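Rho guanine nucleotide exchange factor 11 (Homo sapiens, PDB 5JHH) probably activates Rho-family GTPases by promoting exchange of GDP for GTP, through a DH domain followed by a PH domain. Local coordinates at residues M254-P259 and N356-L361; V274-D279 and L314-V319; F331-T336 and Y345-L350. All blocks are in the same frame, centred on the assembly; numbering follows the deposited sequence.

Interaction 1 of 3, residues M254-P259 and N356-L361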
loop_
_atom_site.group_PDB
_atom_site.type_symbol
_atom_site.label_atom_id
_atom_site.label_comp_id
_atom_site.label_asym_id
_atom_site.label_seq_id
_atom_site.Cartn_x
_atom_site.Cartn_y
_atom_site.Cartn_z
ATOM N N MET A 254 -2.258 -13.316 -14.359
ATOM C CA MET A 254 -3.370 -13.186 -13.461
ATOM C C MET A 254 -3.787 -11.747 -13.318
ATOM O O MET A 254 -2.961 -10.875 -13.110
ATOM C CB MET A 254 -2.993 -13.689 -12.091
ATOM C CG MET A 254 -4.181 -13.651 -11.128
ATOM S SD MET A 254 -3.925 -14.811 -9.783
ATOM C CE MET A 254 -2.437 -14.176 -9.042
ATOM N N ILE A 255 -5.075 -11.513 -13.371
ATOM C CA ILE A 255 -5.613 -10.204 -13.166
ATOM C C ILE A 255 -6.112 -10.057 -11.761
ATOM O O ILE A 255 -5.974 -8.995 -11.147
ATOM C CB ILE A 255 -6.773 -9.969 -14.146
ATOM C CG1 ILE A 255 -6.247 -10.070 -15.599
ATOM C CG2 ILE A 255 -7.490 -8.661 -13.874
ATOM C CD1 ILE A 255 -7.187 -9.575 -16.693
ATOM N N HIS A 256 -6.736 -11.108 -11.253
ATOM C CA HIS A 256 -7.416 -11.033 -9.968
ATOM C C HIS A 256 -7.632 -12.436 -9.458
ATOM O O HIS A 256 -7.509 -13.377 -10.211
ATOM C CB HIS A 256 -8.745 -10.310 -10.113
ATOM C CG HIS A 256 -9.329 -9.878 -8.818
ATOM N ND1 HIS A 256 -10.554 -10.321 -8.368
ATOM C CD2 HIS A 256 -8.866 -9.030 -7.876
ATOM C CE1 HIS A 256 -10.818 -9.766 -7.197
ATOM N NE2 HIS A 256 -9.800 -8.988 -6.870
ATOM N N GLU A 257 -7.862 -12.573 -8.162
ATOM C CA GLU A 257 -8.216 -13.851 -7.568
ATOM C C GLU A 257 -9.033 -13.617 -6.296
ATOM O O GLU A 257 -9.109 -12.509 -5.778
ATOM C CB GLU A 257 -6.962 -14.674 -7.283
ATOM C CG GLU A 257 -6.089 -14.071 -6.218
ATOM C CD GLU A 257 -5.031 -15.007 -5.692
ATOM O OE1 GLU A 257 -5.130 -16.239 -5.892
ATOM O OE2 GLU A 257 -4.124 -14.497 -5.002
ATOM N N GLY A 258 -9.685 -14.649 -5.807
ATOM C CA GLY A 258 -10.575 -14.434 -4.716
ATOM C C GLY A 258 -11.558 -15.562 -4.495
ATOM O O GLY A 258 -11.827 -16.370 -5.384
ATOM N N PRO A 259 -12.086 -15.627 -3.284
ATOM C CA PRO A 259 -13.107 -16.582 -2.971
ATOM C C PRO A 259 -14.465 -16.097 -3.508
ATOM O O PRO A 259 -14.744 -14.904 -3.503
ATOM C CB PRO A 259 -13.088 -16.604 -1.434
ATOM C CG PRO A 259 -12.678 -15.208 -1.057
ATOM C CD PRO A 259 -11.725 -14.776 -2.136
ATOM N N ASN A 356 -18.639 -5.411 -6.799
ATOM C CA ASN A 356 -18.212 -4.353 -7.683
ATOM C C ASN A 356 -16.808 -4.584 -8.258
ATOM O O ASN A 356 -16.597 -4.418 -9.443
ATOM C CB ASN A 356 -18.267 -2.985 -7.004
ATOM C CG ASN A 356 -19.657 -2.628 -6.492
ATOM O OD1 ASN A 356 -19.791 -1.763 -5.625
ATOM N ND2 ASN A 356 -20.692 -3.274 -7.021
ATOM N N THR A 357 -15.852 -4.952 -7.425
ATOM C CA THR A 357 -14.497 -5.176 -7.915
ATOM C C THR A 357 -14.453 -6.309 -8.918
ATOM O O THR A 357 -13.917 -6.180 -9.993
ATOM C CB THR A 357 -13.548 -5.529 -6.760
ATOM O OG1 THR A 357 -13.490 -4.403 -5.887
ATOM C CG2 THR A 357 -12.165 -5.845 -7.278
ATOM N N TRP A 358 -14.951 -7.456 -8.511
ATOM C CA TRP A 358 -15.019 -8.600 -9.387
ATOM C C TRP A 358 -15.689 -8.294 -10.759
ATOM O O TRP A 358 -15.206 -8.742 -11.806
ATOM C CB TRP A 358 -15.782 -9.695 -8.689
ATOM C CG TRP A 358 -14.938 -10.628 -7.935
ATOM C CD1 TRP A 358 -14.848 -10.741 -6.586
ATOM C CD2 TRP A 358 -14.098 -11.631 -8.483
ATOM N NE1 TRP A 358 -13.983 -11.766 -6.257
ATOM C CE2 TRP A 358 -13.490 -12.305 -7.406
ATOM C CE3 TRP A 358 -13.782 -12.016 -9.787
ATOM C CZ2 TRP A 358 -12.611 -13.339 -7.588
ATOM C CZ3 TRP A 358 -12.910 -13.032 -9.969
ATOM C CH2 TRP A 358 -12.315 -13.685 -8.881
ATOM N N MET A 359 -16.781 -7.526 -10.752
ATOM C CA MET A 359 -17.458 -7.180 -11.981
ATOM C C MET A 359 -16.674 -6.200 -12.842
ATOM O O MET A 359 -16.596 -6.358 -14.060
ATOM C CB MET A 359 -18.824 -6.607 -11.696
ATOM C CG MET A 359 -19.905 -7.672 -11.717
ATOM S SD MET A 359 -21.351 -7.247 -12.713
ATOM C CE MET A 359 -21.580 -5.512 -12.366
ATOM N N GLU A 360 -16.128 -5.165 -12.221
ATOM C CA GLU A 360 -15.358 -4.188 -12.952
ATOM C C GLU A 360 -14.247 -4.934 -13.679
ATOM O O GLU A 360 -14.047 -4.746 -14.864
ATOM C CB GLU A 360 -14.782 -3.178 -11.983
ATOM C CG GLU A 360 -14.317 -1.875 -12.590
ATOM C CD GLU A 360 -13.888 -0.877 -11.507
ATOM O OE1 GLU A 360 -14.522 0.199 -11.408
ATOM O OE2 GLU A 360 -12.945 -1.176 -10.724
ATOM N N LEU A 361 -13.580 -5.853 -12.990
ATOM C CA LEU A 361 -12.444 -6.484 -13.586
ATOM C C LEU A 361 -12.872 -7.512 -14.605
ATOM O O LEU A 361 -12.238 -7.655 -15.631
ATOM C CB LEU A 361 -11.523 -7.081 -12.532
ATOM C CG LEU A 361 -10.872 -6.056 -11.586
ATOM C CD1 LEU A 361 -10.376 -6.767 -10.341
ATOM C CD2 LEU A 361 -9.726 -5.330 -12.288
#

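Interaction 2 of 3, residues V274-D279 and L314-V319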
loop_
_atom_site.group_PDB
_atom_site.type_symbol
_atom_site.label_atom_id
_atom_site.label_comp_id
_atom_site.label_asym_id
_atom_site.label_seq_id
_atom_site.Cartn_x
_atom_site.Cartn_y
_atom_site.Cartn_z
ATOM N N VAL A 274 -11.331 -18.607 -6.974
ATOM C CA VAL A 274 -11.344 -18.395 -8.409
ATOM C C VAL A 274 -10.277 -17.451 -8.932
ATOM O O VAL A 274 -10.007 -16.405 -8.346
ATOM C CB VAL A 274 -12.779 -18.141 -8.958
ATOM C CG1 VAL A 274 -13.820 -18.095 -7.854
ATOM C CG2 VAL A 274 -12.849 -16.936 -9.861
ATOM N N LEU A 275 -9.662 -17.855 -10.043
ATOM C CA LEU A 275 -8.633 -17.070 -10.677
ATOM C C LEU A 275 -9.179 -16.406 -11.890
ATOM O O LEU A 275 -9.710 -17.076 -12.740
ATOM C CB LEU A 275 -7.493 -17.931 -11.152
ATOM C CG LEU A 275 -6.909 -18.905 -10.141
ATOM C CD1 LEU A 275 -5.667 -19.535 -10.745
ATOM C CD2 LEU A 275 -6.623 -18.226 -8.800
ATOM N N LEU A 276 -9.007 -15.095 -12.001
ATOM C CA LEU A 276 -9.285 -14.402 -13.224
ATOM C C LEU A 276 -7.969 -14.183 -13.966
ATOM O O LEU A 276 -7.183 -13.339 -13.599
ATOM C CB LEU A 276 -9.984 -13.074 -12.949
ATOM C CG LEU A 276 -10.099 -12.184 -14.171
ATOM C CD1 LEU A 276 -10.672 -12.941 -15.363
ATOM C CD2 LEU A 276 -10.928 -10.958 -13.860
ATOM N N LEU A 277 -7.750 -14.970 -15.011
ATOM C CA LEU A 277 -6.594 -14.813 -15.867
ATOM C C LEU A 277 -6.931 -13.922 -17.070
ATOM O O LEU A 277 -8.015 -13.354 -17.153
ATOM C CB LEU A 277 -6.118 -16.164 -16.331
ATOM C CG LEU A 277 -6.075 -17.207 -15.221
ATOM C CD1 LEU A 277 -5.415 -18.473 -15.738
ATOM C CD2 LEU A 277 -5.359 -16.716 -13.972
ATOM N N GLU A 278 -5.993 -13.766 -17.975
ATOM C CA GLU A 278 -6.198 -12.872 -19.089
ATOM C C GLU A 278 -7.283 -13.390 -20.038
ATOM O O GLU A 278 -8.108 -12.625 -20.580
ATOM C CB GLU A 278 -4.911 -12.756 -19.860
ATOM C CG GLU A 278 -3.983 -11.731 -19.281
ATOM C CD GLU A 278 -2.803 -11.489 -20.205
ATOM O OE1 GLU A 278 -2.320 -12.490 -20.822
ATOM O OE2 GLU A 278 -2.375 -10.307 -20.298
ATOM N N ASP A 279 -7.286 -14.698 -20.219
ATOM C CA ASP A 279 -8.109 -15.299 -21.258
ATOM C C ASP A 279 -9.182 -16.221 -20.677
ATOM O O ASP A 279 -10.149 -16.527 -21.357
ATOM C CB ASP A 279 -7.196 -16.051 -22.222
ATOM C CG ASP A 279 -6.257 -17.038 -21.498
ATOM O OD1 ASP A 279 -6.187 -17.086 -20.245
ATOM O OD2 ASP A 279 -5.573 -17.799 -22.185
ATOM N N LEU A 314 -13.851 -21.186 -17.953
ATOM C CA LEU A 314 -14.633 -20.383 -18.899
ATOM C C LEU A 314 -13.690 -19.556 -19.734
ATOM O O LEU A 314 -12.724 -19.037 -19.218
ATOM C CB LEU A 314 -15.610 -19.476 -18.129
ATOM C CG LEU A 314 -16.599 -20.293 -17.283
ATOM C CD1 LEU A 314 -17.546 -19.445 -16.460
ATOM C CD2 LEU A 314 -17.395 -21.215 -18.201
ATOM N N LYS A 315 -13.970 -19.457 -21.026
ATOM C CA LYS A 315 -13.234 -18.589 -21.920
ATOM C C LYS A 315 -13.892 -17.223 -21.948
ATOM O O LYS A 315 -15.082 -17.080 -22.250
ATOM C CB LYS A 315 -13.173 -19.184 -23.315
ATOM C CG LYS A 315 -12.520 -20.557 -23.365
ATOM C CD LYS A 315 -11.870 -20.753 -24.730
ATOM C CE LYS A 315 -11.454 -22.194 -24.995
ATOM N NZ LYS A 315 -12.497 -22.942 -25.749
ATOM N N LEU A 316 -13.094 -16.213 -21.637
ATOM C CA LEU A 316 -13.585 -14.876 -21.460
ATOM C C LEU A 316 -14.072 -14.282 -22.751
ATOM O O LEU A 316 -14.819 -13.324 -22.722
ATOM C CB LEU A 316 -12.495 -13.999 -20.853
ATOM C CG LEU A 316 -12.059 -14.334 -19.413
ATOM C CD1 LEU A 316 -10.898 -13.459 -19.027
ATOM C CD2 LEU A 316 -13.185 -14.164 -18.408
ATOM N N ASN A 317 -13.676 -14.837 -23.887
ATOM C CA ASN A 317 -14.183 -14.328 -25.168
ATOM C C ASN A 317 -15.561 -14.864 -25.548
ATOM O O ASN A 317 -16.127 -14.449 -26.560
ATOM C CB ASN A 317 -13.206 -14.648 -26.302
ATOM C CG ASN A 317 -12.951 -16.117 -26.442
ATOM O OD1 ASN A 317 -13.658 -16.942 -25.879
ATOM N ND2 ASN A 317 -11.918 -16.453 -27.163
ATOM N N ALA A 318 -16.079 -15.770 -24.720
ATOM C CA ALA A 318 -17.334 -16.479 -24.951
ATOM C C ALA A 318 -18.258 -16.366 -23.732
ATOM O O ALA A 318 -18.957 -17.334 -23.370
ATOM C CB ALA A 318 -17.039 -17.949 -25.243
ATOM N N VAL A 319 -18.220 -15.214 -23.058
ATOM C CA VAL A 319 -19.130 -14.979 -21.957
ATOM C C VAL A 319 -19.567 -13.544 -21.868
ATOM O O VAL A 319 -18.933 -12.632 -22.409
ATOM C CB VAL A 319 -18.599 -15.383 -20.555
ATOM C CG1 VAL A 319 -18.083 -16.814 -20.492
ATOM C CG2 VAL A 319 -17.524 -14.431 -20.089
HETATM O O HOH W 1 -10.742 -15.966 -24.140
#

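Interaction 3 of 3, residues F331-T336 and Y345-L350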
loop_
_atom_site.group_PDB
_atom_site.type_symbol
_atom_site.label_atom_id
_atom_site.label_comp_id
_atom_site.label_asym_id
_atom_site.label_seq_id
_atom_site.Cartn_x
_atom_site.Cartn_y
_atom_site.Cartn_z
ATOM N N PHE A 331 -23.411 -11.902 -9.052
ATOM C CA PHE A 331 -23.353 -11.595 -10.479
ATOM C C PHE A 331 -23.425 -12.884 -11.294
ATOM O O PHE A 331 -23.126 -13.955 -10.777
ATOM C CB PHE A 331 -22.073 -10.826 -10.817
ATOM C CG PHE A 331 -20.800 -11.583 -10.514
ATOM C CD1 PHE A 331 -20.192 -11.472 -9.272
ATOM C CD2 PHE A 331 -20.204 -12.378 -11.469
ATOM C CE1 PHE A 331 -19.017 -12.152 -8.992
ATOM C CE2 PHE A 331 -19.037 -13.047 -11.191
ATOM C CZ PHE A 331 -18.445 -12.944 -9.953
ATOM N N PHE A 332 -23.830 -12.755 -12.559
ATOM C CA PHE A 332 -24.005 -13.891 -13.476
ATOM C C PHE A 332 -22.914 -13.905 -14.537
ATOM O O PHE A 332 -22.508 -12.865 -15.067
ATOM C CB PHE A 332 -25.341 -13.793 -14.225
ATOM C CG PHE A 332 -26.576 -13.848 -13.340
ATOM C CD1 PHE A 332 -26.706 -14.782 -12.336
ATOM C CD2 PHE A 332 -27.623 -12.984 -13.556
ATOM C CE1 PHE A 332 -27.844 -14.830 -11.557
ATOM C CE2 PHE A 332 -28.796 -13.047 -12.794
ATOM C CZ PHE A 332 -28.899 -13.964 -11.792
ATOM N N ILE A 333 -22.482 -15.100 -14.877
ATOM C CA ILE A 333 -21.717 -15.287 -16.065
ATOM C C ILE A 333 -22.494 -16.184 -17.017
ATOM O O ILE A 333 -22.884 -17.306 -16.676
ATOM C CB ILE A 333 -20.354 -15.884 -15.757
ATOM C CG1 ILE A 333 -19.618 -14.952 -14.785
ATOM C CG2 ILE A 333 -19.575 -16.096 -17.054
ATOM C CD1 ILE A 333 -18.337 -15.531 -14.234
ATOM N N ILE A 334 -22.692 -15.665 -18.224
ATOM C CA ILE A 334 -23.526 -16.280 -19.228
ATOM C C ILE A 334 -22.653 -16.707 -20.391
ATOM O O ILE A 334 -22.068 -15.862 -21.059
ATOM C CB ILE A 334 -24.554 -15.269 -19.706
ATOM C CG1 ILE A 334 -25.281 -14.675 -18.492
ATOM C CG2 ILE A 334 -25.492 -15.915 -20.712
ATOM C CD1 ILE A 334 -26.425 -13.750 -18.833
ATOM N N CYS A 335 -22.554 -18.014 -20.616
ATOM C CA CYS A 335 -21.708 -18.558 -21.673
ATOM C C CYS A 335 -22.438 -18.415 -22.982
ATOM O O CYS A 335 -23.622 -18.735 -23.066
ATOM C CB CYS A 335 -21.423 -20.028 -21.420
ATOM S SG CYS A 335 -20.866 -20.407 -19.741
ATOM N N THR A 336 -21.739 -17.938 -23.999
ATOM C CA THR A 336 -22.389 -17.519 -25.229
ATOM C C THR A 336 -22.148 -18.447 -26.402
ATOM O O THR A 336 -22.692 -18.225 -27.487
ATOM C CB THR A 336 -21.911 -16.128 -25.624
ATOM O OG1 THR A 336 -20.482 -16.138 -25.782
ATOM C CG2 THR A 336 -22.287 -15.150 -24.555
ATOM N N TYR A 345 -23.720 -19.307 -14.806
ATOM C CA TYR A 345 -22.952 -19.415 -13.563
ATOM C C TYR A 345 -23.346 -18.271 -12.679
ATOM O O TYR A 345 -23.238 -17.098 -13.080
ATOM C CB TYR A 345 -21.463 -19.319 -13.820
ATOM C CG TYR A 345 -20.890 -20.492 -14.573
ATOM C CD1 TYR A 345 -21.081 -20.640 -15.939
ATOM C CD2 TYR A 345 -20.137 -21.439 -13.914
ATOM C CE1 TYR A 345 -20.501 -21.705 -16.626
ATOM C CE2 TYR A 345 -19.545 -22.489 -14.591
ATOM C CZ TYR A 345 -19.730 -22.629 -15.943
ATOM O OH TYR A 345 -19.131 -23.709 -16.581
ATOM N N GLU A 346 -23.838 -18.599 -11.491
ATOM C CA GLU A 346 -24.271 -17.565 -10.563
ATOM C C GLU A 346 -23.249 -17.538 -9.449
ATOM O O GLU A 346 -23.060 -18.555 -8.763
ATOM C CB GLU A 346 -25.673 -17.837 -9.981
ATOM C CG GLU A 346 -26.108 -16.790 -8.943
ATOM C CD GLU A 346 -27.535 -16.957 -8.443
ATOM O OE1 GLU A 346 -28.177 -17.969 -8.833
ATOM O OE2 GLU A 346 -28.011 -16.076 -7.662
ATOM N N LEU A 347 -22.592 -16.386 -9.269
ATOM C CA LEU A 347 -21.467 -16.311 -8.357
ATOM C C LEU A 347 -21.728 -15.279 -7.294
ATOM O O LEU A 347 -22.326 -14.212 -7.576
ATOM C CB LEU A 347 -20.195 -16.020 -9.136
ATOM C CG LEU A 347 -19.756 -17.202 -10.004
ATOM C CD1 LEU A 347 -18.634 -16.761 -10.915
ATOM C CD2 LEU A 347 -19.292 -18.392 -9.175
ATOM N N VAL A 348 -21.289 -15.585 -6.069
ATOM C CA VAL A 348 -21.529 -14.692 -4.918
ATOM C C VAL A 348 -20.204 -14.317 -4.228
ATOM O O VAL A 348 -19.431 -15.171 -3.824
ATOM C CB VAL A 348 -22.520 -15.314 -3.884
ATOM C CG1 VAL A 348 -23.067 -14.259 -2.906
ATOM C CG2 VAL A 348 -23.672 -15.982 -4.593
ATOM N N ALA A 349 -19.994 -13.014 -4.116
ATOM C CA ALA A 349 -18.805 -12.401 -3.541
ATOM C C ALA A 349 -19.058 -12.095 -2.075
ATOM O O ALA A 349 -20.181 -12.180 -1.600
ATOM C CB ALA A 349 -18.506 -11.109 -4.287
ATOM N N LEU A 350 -18.015 -11.691 -1.367
ATOM C CA LEU A 350 -18.112 -11.535 0.089
ATOM C C LEU A 350 -18.925 -10.325 0.442
ATOM O O LEU A 350 -19.580 -10.316 1.438
ATOM C CB LEU A 350 -16.726 -11.404 0.737
ATOM C CG LEU A 350 -15.671 -12.475 0.435
ATOM C CD1 LEU A 350 -14.256 -11.889 0.586
ATOM C CD2 LEU A 350 -15.857 -13.748 1.266
#

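Interaction 1 of 3, residues M254-P259 and N356-L361
With chi1 at -165°, His256 carries its imidazole anti to the backbone N and out from the strand toward the helix, where Trp358 and Leu361 receive it; Leu361, with CG anti to its carbonyl carbon, turns CD1 back to meet the ring. The two aromatic groups form a T-shaped pair: the ND1 and CE1 edge of His256 points into the face of the Trp358 indole, the planes 80° apart and ND1 3.7 Å from CE2 of Trp358. On one face of the imidazole sits Leu361 in a CH-pi contact, its CD1 3.6 Å from CG of His256 and displaced toward the ring's rim. The Thr357 methyl approaches obliquely, CG2 lying 4.0 Å from NE2 of His256, which also makes a weak hydrogen bond to a bound glycerol, probably from the crystallisation liquor.

In the PH-domain fold the C-terminal helix, 352-368, closes one end of the beta barrel, and here it lies along strand 254-263. Strand 254-259 and helix 356-361 run roughly antiparallel (152°), the axes of the two short segments coming within 9.7 Å. A classic beta bulge in the strand sets Ile255 and His256 both opposite Leu276, and both side chains start out toward the helix; CG2 of Ile255 reaches CD2 of Leu361 at 4.3 Å.

Farther along, the indole slides its edge against the backbone at Gly258, CZ2 of Trp358 standing 3.7 Å from N of Gly258. Glu257 starts out from the other side of the strand and hydrogen-bonds through OE1 to the hydroxyl of Tyr224 in the long helix 189-227, while Val274 packs on Trp358.

Interaction 2 of 3, residues V274-D279 and L314-V319
Leu276 and Leu316 make the apolar part of this contact, their side chains crossing at about a right angle with the two CD1 methyls 3.7 Å apart. Leu276 places CG anti to its backbone N (chi1 170°), a turn that carries CD1 toward residues 314-319. Leu316 starts toward residues 274-279 and drives its CD1 against the backbone of the turn, 3.4 Å from O of Leu277 and 3.3 Å from O of Glu278. Both leucines belong to the apolar interior under the C-terminal helix 352-368, where Leu276 packs on Leu361 and Leu316 on Ala365.

The segments lie within a PH domain, at the place where strand 269-277 turns over into strand 280-287; strand 313-315 pairs with the latter, so Leu316, just past strand 313-315, reaches the turn and the end of strand 269-277.

The polar part is carried by a single carbonyl. O of Asp279 accepts the backbone N-H of Leu316 at 3.0 Å in an almost straight bond, 174° at the hydrogen, although the donor is tilted 33° from the carbonyl plane. The same oxygen receives a second hydrogen bond, this time from a water 2.9 Å from O of Asp279. That water in turn accepts from the backbone N of Asn317, 3.2 Å away, so that two successive N-H groups are tied to one carbonyl, the first directly and the second through water. Within 314-319, N of Ala318 bonds back to O of Lys315, closing the turn that leads into strand 319-323.

The carboxylate of Asp279 turns to a partner elsewhere, forming a salt bridge with Arg252.

Interaction 3 of 3, residues F331-T336 and Y345-L350
A beta hairpin of the PH-domain sheet, strands 330-335 and 345-348, brings these segments together in antiparallel register. Phe331 with Leu347 and Ile333 with Tyr345 are hydrogen-bonded pairs, each closed by two backbone bonds, such as N of Leu347 to O of Phe331 at 2.9 Å and N of Ile333 to O of Tyr345 at 2.8 Å. Between them Phe332 and Glu346 form the non-hydrogen-bonded pair, where CA of Phe332 makes a CA-H...O contact with O of Tyr345.

On the Phe331 face, CG of Phe331 sits between backbone N and carbonyl carbon (chi1 61°), which swings the ring over Leu347; CB of Leu347 lies on its face, 3.6 Å from CZ of Phe331. CD1 of Ile333 meets CD1 of Leu347 at 3.6 Å. Further on, SG of Cys335 makes a sulfur-aromatic contact at the edge of the Tyr345 ring, 3.4 Å from CE1 of Tyr345, while the phenol hydroxyl is held by O of Ser311.

On the other face, Phe332 and Glu346 lie side by side, the ring edge along the glutamate's CB and CG, and Glu346 continues to a salt bridge with Arg263. An inward apolar face and a more exposed outer one are typical of a PH-domain barrel hairpin.

All three contacts belong to the PH domain and are partly buried. Their buried sides are Trp358 in interaction 1, Leu276 with Leu316 in interaction 2, and Phe331, Ile333, Tyr345 and Leu347 in interaction 3; His256, Asp279, and Phe332 with Glu346 are more exposed. Interaction 1 sets helix against strand through ring and methyl packing, interaction 3 joins neighbouring strands by regular backbone bonds, and interaction 2, at a turn, adds a water-linked carbonyl. Strand 254-263, which carries 254-259 of interaction 1, pairs with strand 269-277 of interaction 2 and with strand 345-348 of interaction 3. Trp358 packs on Phe331, and O of Ala318 probably bonds to N of Thr336, joining interactions 2 and 3.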